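Local coordinates for protein Sqt1 (Chaetomium thermophilum, PDB 4ZOY) that probably acts as a dedicated WD40-repeat chaperone in ribosome biogenesis, capturing a nascent ribosomal protein during its translation, at residues G102-S107 / H153-A158. Numbering follows the deposited sequence.
Sequences GDFLVS and HPNTIA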
# COMPACT_ATOMS: atom_id res chain seq x y z
N GLY A 102 -3.33 10.26 12.96
CA GLY A 102 -3.93 9.01 13.40
C GLY A 102 -5.13 9.19 14.31
O GLY A 102 -5.33 8.41 15.24
N ASP A 103 -5.93 10.21 14.03
CA ASP A 103 -7.13 10.48 14.83
C ASP A 103 -8.15 9.36 14.74
O ASP A 103 -8.99 9.17 15.62
CB ASP A 103 -7.80 11.79 14.39
CG ASP A 103 -7.00 13.01 14.78
OD1 ASP A 103 -6.37 13.00 15.85
OD2 ASP A 103 -7.02 13.99 14.01
N PHE A 104 -8.10 8.62 13.64
CA PHE A 104 -9.03 7.53 13.43
C PHE A 104 -8.30 6.29 12.95
O PHE A 104 -7.27 6.38 12.29
CB PHE A 104 -10.11 7.89 12.41
CG PHE A 104 -10.91 9.09 12.79
CD1 PHE A 104 -12.06 8.95 13.56
CD2 PHE A 104 -10.53 10.36 12.38
CE1 PHE A 104 -12.81 10.06 13.91
CE2 PHE A 104 -11.28 11.47 12.73
CZ PHE A 104 -12.42 11.32 13.50
N LEU A 105 -8.85 5.15 13.31
CA LEU A 105 -8.47 3.86 12.76
C LEU A 105 -9.66 3.34 11.99
O LEU A 105 -10.78 3.30 12.52
CB LEU A 105 -8.07 2.87 13.87
CG LEU A 105 -7.84 1.42 13.46
CD1 LEU A 105 -6.68 1.30 12.47
CD2 LEU A 105 -7.59 0.56 14.69
N VAL A 106 -9.45 2.94 10.75
CA VAL A 106 -10.54 2.51 9.90
C VAL A 106 -10.29 1.11 9.38
O VAL A 106 -9.20 0.80 8.88
CB VAL A 106 -10.73 3.49 8.72
CG1 VAL A 106 -11.99 3.15 7.96
CG2 VAL A 106 -10.78 4.94 9.22
N SER A 107 -11.29 0.24 9.52
CA SER A 107 -11.18 -1.11 8.98
C SER A 107 -12.15 -1.30 7.82
O SER A 107 -13.25 -0.74 7.81
CB SER A 107 -11.43 -2.15 10.08
OG SER A 107 -12.71 -1.97 10.66
N HIS A 153 -6.68 18.73 4.14
CA HIS A 153 -7.86 17.88 4.33
C HIS A 153 -7.58 16.71 5.23
O HIS A 153 -7.56 15.56 4.78
CB HIS A 153 -8.38 17.39 2.98
CG HIS A 153 -8.73 18.51 2.06
ND1 HIS A 153 -9.92 19.20 2.16
CD2 HIS A 153 -8.02 19.11 1.08
CE1 HIS A 153 -9.93 20.16 1.25
NE2 HIS A 153 -8.80 20.13 0.58
N PRO A 154 -7.37 17.00 6.52
CA PRO A 154 -7.07 15.94 7.48
C PRO A 154 -8.19 14.91 7.59
O PRO A 154 -9.36 15.21 7.33
CB PRO A 154 -6.90 16.69 8.80
CG PRO A 154 -7.66 17.98 8.61
CD PRO A 154 -7.45 18.32 7.17
N ASN A 155 -7.80 13.69 7.94
CA ASN A 155 -8.75 12.62 8.21
C ASN A 155 -9.66 12.31 7.03
O ASN A 155 -10.85 12.00 7.19
CB ASN A 155 -9.56 12.96 9.47
CG ASN A 155 -8.67 13.06 10.68
OD1 ASN A 155 -7.81 12.20 10.89
ND2 ASN A 155 -8.81 14.13 11.45
N THR A 156 -9.09 12.40 5.83
CA THR A 156 -9.77 12.02 4.61
C THR A 156 -9.17 10.71 4.10
O THR A 156 -7.95 10.52 4.15
CB THR A 156 -9.65 13.14 3.58
OG1 THR A 156 -10.26 14.31 4.13
CG2 THR A 156 -10.35 12.77 2.28
N ILE A 157 -10.04 9.80 3.68
CA ILE A 157 -9.62 8.48 3.22
C ILE A 157 -10.32 8.10 1.93
O ILE A 157 -11.49 8.44 1.72
CB ILE A 157 -9.90 7.40 4.32
CG1 ILE A 157 -9.40 6.02 3.91
CG2 ILE A 157 -11.38 7.32 4.66
CD1 ILE A 157 -9.90 4.92 4.82
N ALA A 158 -9.60 7.39 1.06
CA ALA A 158 -10.18 6.82 -0.13
C ALA A 158 -10.22 5.31 -0.03
O ALA A 158 -9.39 4.70 0.65
CB ALA A 158 -9.38 7.22 -1.37
O HOH W 1 -5.24 12.65 12.05
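N155, in the loop that leads into strand 156-161, places its amide between D103 and F104 and makes most of this contact. Its ND2 gives a nearly straight hydrogen bond to OD2 of D103 (3.1 Å, N-H...O angle 165°). The acceptor lies in the amide plane and receives the proton on its anti lone pair, although carboxylate and amide are turned 52° apart. The other end of the amide is gripped as well: OD1 accepts from a water at 2.9 Å, which in turn takes the backbone N-H of D103 and gives a weak bond to OD2, while T98 OG1 is a further hydrogen-bond partner of OD1. With CG beside its own backbone N (chi1 -63°), N155 also sets its amide at the edge of the F104 ring, CG lying 3.7 Å from CE2 and the two planes almost perpendicular. Replacing N155 by alanine removes the amide and would probably leave the D103 carboxylate and the bridging water without their mate, with a gap opened beside the F104 edge. Two residues on, I157 extends its chain, CG1 anti to the backbone N, and CD1 meets CG1 of V106 tip to tip at 4.2 Å, a purely apolar touch. The segments thus join consecutive four-stranded blades of the WD40 beta-propeller, each at its second strand. Strands 92-97 and 114-120 flank 104-109 in its blade; strand 166-171 of the next blade packs L171 against F104 and V106, and I157 reaches T96 on strand 92-97.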